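Local structure of protein (sliding clamp) (Enterobacteria phage RB69, 1B77) at residues Asn193-Ala206 against Phe209-Glu221. The protein probably encircles DNA as a three-subunit ring and tethers the phage DNA polymerase to its template, making replication processive. Residues are numbered along the deposited sequence; the frame is centred on the assembly and turned at random.
Sequences NYKVMLWGAGDKVA and FESSQVSYVIAME
K195 and E210 form an antiparallel hydrogen-bonded pair, K195 N bonding to E210 O (2.8 Å) and E210 N to K195 O (2.9 Å), but strand 204-210 also pairs on its other side, through the non-hydrogen-bonded pair A206-A219. Beside it M220 N donates to V205 O (3.3 Å, 164° at the hydrogen) from above the carbonyl plane. The side chains of K195 and E210 run alongside each other, CG anti to the backbone N in both, and their opposite charges suit the solvent-facing side, in a rather long salt bridge (NZ to OE1, 3.6 Å). Apolar V196 and F209 suit the other, buried face, V196 CG1 lying over the phenyl rim. Y194 sets its ring under S211 CB (CH-pi, 3.9 Å from the centroid) and against the Y216 ring edge, while its hydroxyl reaches Q190 O and a water shared with S211 OG. Serine's short hydroxyl also accepts from Q213 N and V214 N, an ST turn and ST motif. Straight, unbranched M220 reaches tightly from V205 (CB to CG2, 3.4 Å) to L198 (CE to CD2, 3.4 Å). Strands 194-201, 204-210 and 215-219 make a meander flanked by strands 114-118 and 38-44, and M220 also touches F180 and I182 of strand 178-183.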
ATOM      1  N   ASN A 193      -1.891  25.142 -11.805  1.00 26.77           N
ATOM      2  CA  ASN A 193      -1.306  26.481 -11.803  1.00 26.92           C
ATOM      3  C   ASN A 193      -2.329  27.426 -11.175  1.00 27.30           C
ATOM      4  O   ASN A 193      -3.515  27.392 -11.521  1.00 27.58           O
ATOM      5  CB  ASN A 193      -1.014  26.941 -13.232  1.00 27.12           C
ATOM      6  CG  ASN A 193      -0.009  26.055 -13.941  1.00 27.28           C
ATOM      7  OD1 ASN A 193       1.151  25.969 -13.545  1.00 27.34           O
ATOM      8  ND2 ASN A 193      -0.454  25.393 -14.998  1.00 27.48           N
ATOM      9  N   TYR A 194      -1.880  28.274 -10.259  1.00 26.92           N
ATOM     10  CA  TYR A 194      -2.801  29.176  -9.602  1.00 27.04           C
ATOM     11  C   TYR A 194      -2.401  30.638  -9.554  1.00 27.45           C
ATOM     12  O   TYR A 194      -1.232  30.975  -9.408  1.00 26.71           O
ATOM     13  CB  TYR A 194      -3.049  28.720  -8.160  1.00 26.54           C
ATOM     14  CG  TYR A 194      -3.709  27.373  -8.038  1.00 25.82           C
ATOM     15  CD1 TYR A 194      -2.980  26.193  -8.207  1.00 25.29           C
ATOM     16  CD2 TYR A 194      -5.076  27.278  -7.793  1.00 25.36           C
ATOM     17  CE1 TYR A 194      -3.611  24.950  -8.133  1.00 25.21           C
ATOM     18  CE2 TYR A 194      -5.711  26.045  -7.720  1.00 25.49           C
ATOM     19  CZ  TYR A 194      -4.977  24.890  -7.892  1.00 25.29           C
ATOM     20  OH  TYR A 194      -5.624  23.676  -7.819  1.00 26.07           O
ATOM     21  N   LYS A 195      -3.407  31.493  -9.682  1.00 28.24           N
ATOM     22  CA  LYS A 195      -3.224  32.927  -9.556  1.00 29.65           C
ATOM     23  C   LYS A 195      -3.462  33.111  -8.056  1.00 29.97           C
ATOM     24  O   LYS A 195      -4.484  32.670  -7.538  1.00 29.88           O
ATOM     25  CB  LYS A 195      -4.291  33.684 -10.355  1.00 30.08           C
ATOM     26  CG  LYS A 195      -4.283  35.186 -10.109  1.00 31.51           C
ATOM     27  CD  LYS A 195      -5.041  35.950 -11.197  1.00 32.81           C
ATOM     28  CE  LYS A 195      -6.509  35.567 -11.247  1.00 33.95           C
ATOM     29  NZ  LYS A 195      -7.239  36.319 -12.313  1.00 34.95           N
ATOM     30  N   VAL A 196      -2.523  33.735  -7.359  1.00 30.75           N
ATOM     31  CA  VAL A 196      -2.657  33.928  -5.918  1.00 31.70           C
ATOM     32  C   VAL A 196      -2.984  35.363  -5.542  1.00 32.27           C
ATOM     33  O   VAL A 196      -2.178  36.263  -5.746  1.00 32.26           O
ATOM     34  CB  VAL A 196      -1.362  33.527  -5.199  1.00 31.75           C
ATOM     35  CG1 VAL A 196      -1.533  33.669  -3.686  1.00 32.02           C
ATOM     36  CG2 VAL A 196      -0.988  32.107  -5.580  1.00 31.72           C
ATOM     37  N   MET A 197      -4.165  35.568  -4.980  1.00 32.97           N
ATOM     38  CA  MET A 197      -4.591  36.900  -4.575  1.00 33.96           C
ATOM     39  C   MET A 197      -4.634  37.025  -3.053  1.00 33.88           C
ATOM     40  O   MET A 197      -5.398  36.331  -2.378  1.00 33.64           O
ATOM     41  CB  MET A 197      -5.954  37.195  -5.182  1.00 34.93           C
ATOM     42  CG  MET A 197      -5.938  37.072  -6.691  1.00 37.16           C
ATOM     43  SD  MET A 197      -7.566  37.144  -7.389  1.00 39.99           S
ATOM     44  CE  MET A 197      -8.071  35.417  -7.238  1.00 39.67           C
ATOM     45  N   LEU A 198      -3.805  37.921  -2.528  1.00 33.78           N
ATOM     46  CA  LEU A 198      -3.704  38.139  -1.091  1.00 33.97           C
ATOM     47  C   LEU A 198      -4.411  39.421  -0.653  1.00 34.21           C
ATOM     48  O   LEU A 198      -4.290  40.466  -1.298  1.00 34.02           O
ATOM     49  CB  LEU A 198      -2.230  38.180  -0.702  1.00 33.93           C
ATOM     50  CG  LEU A 198      -1.447  36.969  -1.219  1.00 33.80           C
ATOM     51  CD1 LEU A 198       0.042  37.213  -1.082  1.00 34.26           C
ATOM     52  CD2 LEU A 198      -1.869  35.729  -0.455  1.00 33.74           C
ATOM     53  N   TRP A 199      -5.145  39.338   0.452  1.00 34.34           N
ATOM     54  CA  TRP A 199      -5.889  40.484   0.952  1.00 34.61           C
ATOM     55  C   TRP A 199      -5.765  40.718   2.441  1.00 35.07           C
ATOM     56  O   TRP A 199      -5.882  39.793   3.244  1.00 34.77           O
ATOM     57  CB  TRP A 199      -7.367  40.326   0.627  1.00 34.65           C
ATOM     58  CG  TRP A 199      -8.229  41.345   1.300  1.00 34.53           C
ATOM     59  CD1 TRP A 199      -8.326  42.669   0.991  1.00 34.62           C
ATOM     60  CD2 TRP A 199      -9.140  41.117   2.382  1.00 34.50           C
ATOM     61  NE1 TRP A 199      -9.247  43.277   1.805  1.00 34.44           N
ATOM     62  CE2 TRP A 199      -9.768  42.346   2.664  1.00 34.42           C
ATOM     63  CE3 TRP A 199      -9.499  39.987   3.129  1.00 34.41           C
ATOM     64  CZ2 TRP A 199     -10.727  42.486   3.670  1.00 34.25           C
ATOM     65  CZ3 TRP A 199     -10.459  40.125   4.133  1.00 34.10           C
ATOM     66  CH2 TRP A 199     -11.060  41.365   4.388  1.00 34.23           C
ATOM     67  N   GLY A 200      -5.565  41.982   2.795  1.00 35.64           N
ATOM     68  CA  GLY A 200      -5.439  42.357   4.187  1.00 36.48           C
ATOM     69  C   GLY A 200      -6.114  43.691   4.440  1.00 36.98           C
ATOM     70  O   GLY A 200      -5.896  44.652   3.709  1.00 36.90           O
ATOM     71  N   ALA A 201      -6.950  43.738   5.468  1.00 37.70           N
ATOM     72  CA  ALA A 201      -7.661  44.956   5.849  1.00 38.69           C
ATOM     73  C   ALA A 201      -7.751  44.932   7.361  1.00 39.12           C
ATOM     74  O   ALA A 201      -8.689  44.374   7.927  1.00 39.25           O
ATOM     75  CB  ALA A 201      -9.057  44.981   5.238  1.00 38.65           C
ATOM     76  N   GLY A 202      -6.763  45.533   8.012  1.00 39.83           N
ATOM     77  CA  GLY A 202      -6.745  45.536   9.459  1.00 40.48           C
ATOM     78  C   GLY A 202      -6.465  44.133   9.965  1.00 41.03           C
ATOM     79  O   GLY A 202      -5.522  43.469   9.515  1.00 41.19           O
ATOM     80  N   ASP A 203      -7.300  43.674  10.891  1.00 41.44           N
ATOM     81  CA  ASP A 203      -7.168  42.355  11.494  1.00 41.80           C
ATOM     82  C   ASP A 203      -7.717  41.251  10.585  1.00 41.30           C
ATOM     83  O   ASP A 203      -7.722  40.076  10.955  1.00 41.40           O
ATOM     84  CB  ASP A 203      -7.933  42.341  12.813  1.00 43.29           C
ATOM     85  CG  ASP A 203      -9.431  42.492  12.605  1.00 44.47           C
ATOM     86  OD1 ASP A 203      -9.826  43.249  11.689  1.00 45.20           O
ATOM     87  OD2 ASP A 203     -10.209  41.863  13.355  1.00 45.48           O
ATOM     88  N   LYS A 204      -8.186  41.621   9.399  1.00 40.42           N
ATOM     89  CA  LYS A 204      -8.733  40.632   8.481  1.00 39.42           C
ATOM     90  C   LYS A 204      -7.780  40.313   7.345  1.00 38.30           C
ATOM     91  O   LYS A 204      -7.356  41.199   6.604  1.00 38.45           O
ATOM     92  CB  LYS A 204     -10.073  41.117   7.932  1.00 39.83           C
ATOM     93  CG  LYS A 204     -11.074  41.375   9.030  1.00 40.50           C
ATOM     94  CD  LYS A 204     -12.461  41.570   8.487  1.00 41.28           C
ATOM     95  CE  LYS A 204     -13.475  41.584   9.614  1.00 41.59           C
ATOM     96  NZ  LYS A 204     -14.859  41.677   9.077  1.00 42.23           N
ATOM     97  N   VAL A 205      -7.441  39.035   7.226  1.00 36.73           N
ATOM     98  CA  VAL A 205      -6.537  38.573   6.186  1.00 35.05           C
ATOM     99  C   VAL A 205      -7.064  37.290   5.565  1.00 34.19           C
ATOM    100  O   VAL A 205      -7.591  36.425   6.256  1.00 33.72           O
ATOM    101  CB  VAL A 205      -5.125  38.317   6.747  1.00 34.74           C
ATOM    102  CG1 VAL A 205      -4.463  39.640   7.081  1.00 34.88           C
ATOM    103  CG2 VAL A 205      -5.207  37.451   7.990  1.00 34.21           C
ATOM    104  N   ALA A 206      -6.930  37.181   4.250  1.00 33.49           N
ATOM    105  CA  ALA A 206      -7.384  35.998   3.536  1.00 32.80           C
ATOM    106  C   ALA A 206      -6.623  35.877   2.233  1.00 32.40           C
ATOM    107  O   ALA A 206      -6.009  36.839   1.766  1.00 32.28           O
ATOM    108  CB  ALA A 206      -8.886  36.077   3.269  1.00 32.84           C
ATOM    109  N   PHE A 209      -6.774  31.302  -4.139  1.00 31.22           N
ATOM    110  CA  PHE A 209      -5.971  30.601  -5.135  1.00 31.40           C
ATOM    111  C   PHE A 209      -6.924  30.222  -6.248  1.00 31.57           C
ATOM    112  O   PHE A 209      -7.880  29.466  -6.036  1.00 31.05           O
ATOM    113  CB  PHE A 209      -5.327  29.340  -4.560  1.00 31.06           C
ATOM    114  CG  PHE A 209      -4.259  29.613  -3.544  1.00 31.06           C
ATOM    115  CD1 PHE A 209      -4.587  30.128  -2.291  1.00 30.64           C
ATOM    116  CD2 PHE A 209      -2.920  29.354  -3.836  1.00 30.47           C
ATOM    117  CE1 PHE A 209      -3.598  30.378  -1.346  1.00 30.22           C
ATOM    118  CE2 PHE A 209      -1.928  29.602  -2.897  1.00 30.27           C
ATOM    119  CZ  PHE A 209      -2.267  30.115  -1.650  1.00 30.24           C
ATOM    120  N   GLU A 210      -6.659  30.747  -7.436  1.00 31.88           N
ATOM    121  CA  GLU A 210      -7.528  30.475  -8.555  1.00 32.79           C
ATOM    122  C   GLU A 210      -6.871  29.831  -9.764  1.00 32.98           C
ATOM    123  O   GLU A 210      -5.828  30.283 -10.249  1.00 33.05           O
ATOM    124  CB  GLU A 210      -8.217  31.762  -8.980  1.00 33.55           C
ATOM    125  CG  GLU A 210      -9.143  31.578 -10.149  1.00 35.21           C
ATOM    126  CD  GLU A 210      -9.923  32.829 -10.455  1.00 36.07           C
ATOM    127  OE1 GLU A 210      -9.291  33.895 -10.642  1.00 37.32           O
ATOM    128  OE2 GLU A 210     -11.165  32.745 -10.511  1.00 37.04           O
ATOM    129  N   SER A 211      -7.497  28.762 -10.240  1.00 32.79           N
ATOM    130  CA  SER A 211      -7.028  28.047 -11.415  1.00 32.76           C
ATOM    131  C   SER A 211      -8.189  28.075 -12.389  1.00 32.47           C
ATOM    132  O   SER A 211      -9.244  28.631 -12.091  1.00 32.30           O
ATOM    133  CB  SER A 211      -6.678  26.596 -11.075  1.00 33.00           C
ATOM    134  OG  SER A 211      -7.834  25.862 -10.698  1.00 33.67           O
ATOM    135  N   SER A 212      -7.999  27.470 -13.550  1.00 32.41           N
ATOM    136  CA  SER A 212      -9.052  27.432 -14.549  1.00 32.52           C
ATOM    137  C   SER A 212     -10.141  26.454 -14.131  1.00 32.41           C
ATOM    138  O   SER A 212     -11.234  26.463 -14.689  1.00 32.69           O
ATOM    139  CB  SER A 212      -8.474  27.007 -15.894  1.00 32.72           C
ATOM    140  OG  SER A 212      -7.878  25.725 -15.798  1.00 33.43           O
ATOM    141  N   GLN A 213      -9.841  25.617 -13.142  1.00 32.02           N
ATOM    142  CA  GLN A 213     -10.792  24.614 -12.666  1.00 31.89           C
ATOM    143  C   GLN A 213     -11.431  24.877 -11.309  1.00 31.21           C
ATOM    144  O   GLN A 213     -12.612  24.609 -11.113  1.00 31.15           O
ATOM    145  CB  GLN A 213     -10.118  23.240 -12.615  1.00 32.97           C
ATOM    146  CG  GLN A 213     -10.295  22.393 -13.861  1.00 34.32           C
ATOM    147  CD  GLN A 213      -9.708  21.001 -13.695  1.00 35.28           C
ATOM    148  OE1 GLN A 213      -9.958  20.316 -12.692  1.00 35.23           O
ATOM    149  NE2 GLN A 213      -8.926  20.571 -14.682  1.00 35.64           N
ATOM    150  N   VAL A 214     -10.659  25.391 -10.365  1.00 30.56           N
ATOM    151  CA  VAL A 214     -11.193  25.627  -9.029  1.00 29.64           C
ATOM    152  C   VAL A 214     -10.652  26.898  -8.369  1.00 28.92           C
ATOM    153  O   VAL A 214      -9.544  27.339  -8.669  1.00 28.53           O
ATOM    154  CB  VAL A 214     -10.866  24.419  -8.095  1.00 29.57           C
ATOM    155  CG1 VAL A 214     -11.419  24.661  -6.691  1.00 29.66           C
ATOM    156  CG2 VAL A 214     -11.452  23.144  -8.665  1.00 30.04           C
ATOM    157  N   SER A 215     -11.449  27.476  -7.473  1.00 27.87           N
ATOM    158  CA  SER A 215     -11.047  28.664  -6.729  1.00 27.45           C
ATOM    159  C   SER A 215     -11.128  28.343  -5.248  1.00 26.38           C
ATOM    160  O   SER A 215     -12.131  27.818  -4.792  1.00 26.17           O
ATOM    161  CB  SER A 215     -11.965  29.849  -7.035  1.00 27.56           C
ATOM    162  OG  SER A 215     -11.579  30.502  -8.235  1.00 29.61           O
ATOM    163  N   TYR A 216     -10.069  28.643  -4.504  1.00 25.67           N
ATOM    164  CA  TYR A 216     -10.065  28.390  -3.068  1.00 25.31           C
ATOM    165  C   TYR A 216      -9.854  29.685  -2.310  1.00 25.58           C
ATOM    166  O   TYR A 216      -9.131  30.569  -2.772  1.00 25.91           O
ATOM    167  CB  TYR A 216      -8.935  27.445  -2.650  1.00 24.62           C
ATOM    168  CG  TYR A 216      -8.890  26.096  -3.323  1.00 23.85           C
ATOM    169  CD1 TYR A 216      -8.236  25.929  -4.535  1.00 23.76           C
ATOM    170  CD2 TYR A 216      -9.447  24.973  -2.713  1.00 23.87           C
ATOM    171  CE1 TYR A 216      -8.121  24.676  -5.128  1.00 23.49           C
ATOM    172  CE2 TYR A 216      -9.339  23.705  -3.303  1.00 23.79           C
ATOM    173  CZ  TYR A 216      -8.670  23.570  -4.508  1.00 23.57           C
ATOM    174  OH  TYR A 216      -8.515  22.333  -5.085  1.00 23.74           O
ATOM    175  N   VAL A 217     -10.499  29.797  -1.155  1.00 25.57           N
ATOM    176  CA  VAL A 217     -10.332  30.958  -0.286  1.00 25.78           C
ATOM    177  C   VAL A 217      -9.906  30.403   1.070  1.00 26.23           C
ATOM    178  O   VAL A 217     -10.624  29.615   1.697  1.00 25.80           O
ATOM    179  CB  VAL A 217     -11.628  31.783  -0.110  1.00 25.86           C
ATOM    180  CG1 VAL A 217     -11.419  32.835   0.990  1.00 25.26           C
ATOM    181  CG2 VAL A 217     -11.988  32.487  -1.427  1.00 25.52           C
ATOM    182  N   ILE A 218      -8.720  30.801   1.504  1.00 26.46           N
ATOM    183  CA  ILE A 218      -8.194  30.325   2.765  1.00 27.60           C
ATOM    184  C   ILE A 218      -7.938  31.465   3.736  1.00 28.23           C
ATOM    185  O   ILE A 218      -7.296  32.460   3.395  1.00 27.94           O
ATOM    186  CB  ILE A 218      -6.881  29.549   2.541  1.00 27.72           C
ATOM    187  CG1 ILE A 218      -7.142  28.365   1.601  1.00 27.55           C
ATOM    188  CG2 ILE A 218      -6.328  29.070   3.865  1.00 27.42           C
ATOM    189  CD1 ILE A 218      -5.895  27.749   1.014  1.00 27.49           C
ATOM    190  N   ALA A 219      -8.454  31.307   4.950  1.00 29.21           N
ATOM    191  CA  ALA A 219      -8.273  32.305   5.994  1.00 30.43           C
ATOM    192  C   ALA A 219      -6.815  32.283   6.422  1.00 31.07           C
ATOM    193  O   ALA A 219      -6.183  31.228   6.428  1.00 31.38           O
ATOM    194  CB  ALA A 219      -9.174  31.986   7.183  1.00 30.28           C
ATOM    195  N   MET A 220      -6.272  33.443   6.762  1.00 32.03           N
ATOM    196  CA  MET A 220      -4.885  33.513   7.194  1.00 32.92           C
ATOM    197  C   MET A 220      -4.785  33.695   8.705  1.00 33.01           C
ATOM    198  O   MET A 220      -5.749  34.084   9.359  1.00 32.62           O
ATOM    199  CB  MET A 220      -4.156  34.636   6.453  1.00 34.00           C
ATOM    200  CG  MET A 220      -4.060  34.387   4.950  1.00 35.38           C
ATOM    201  SD  MET A 220      -3.203  35.706   4.069  1.00 37.81           S
ATOM    202  CE  MET A 220      -2.616  34.831   2.686  1.00 36.93           C
ATOM    203  N   GLU A 221      -3.610  33.401   9.247  1.00 33.59           N
ATOM    204  CA  GLU A 221      -3.371  33.479  10.685  1.00 34.38           C
ATOM    205  C   GLU A 221      -3.327  34.869  11.306  1.00 34.55           C
ATOM    206  O   GLU A 221      -3.085  35.866  10.626  1.00 34.09           O
ATOM    207  CB  GLU A 221      -2.087  32.728  11.027  1.00 34.75           C
ATOM    208  CG  GLU A 221      -2.108  31.293  10.538  1.00 35.40           C
ATOM    209  CD  GLU A 221      -3.362  30.573  10.969  1.00 35.75           C
ATOM    210  OE1 GLU A 221      -3.613  30.514  12.189  1.00 36.13           O
ATOM    211  OE2 GLU A 221      -4.101  30.075  10.089  1.00 36.14           O
TER
HETATM  212  O   HOH W   1      -4.974  27.276 -13.988  1.00 41.08           O
HETATM  213  O   HOH W   2      -7.154  23.314 -10.381  1.00 28.44           O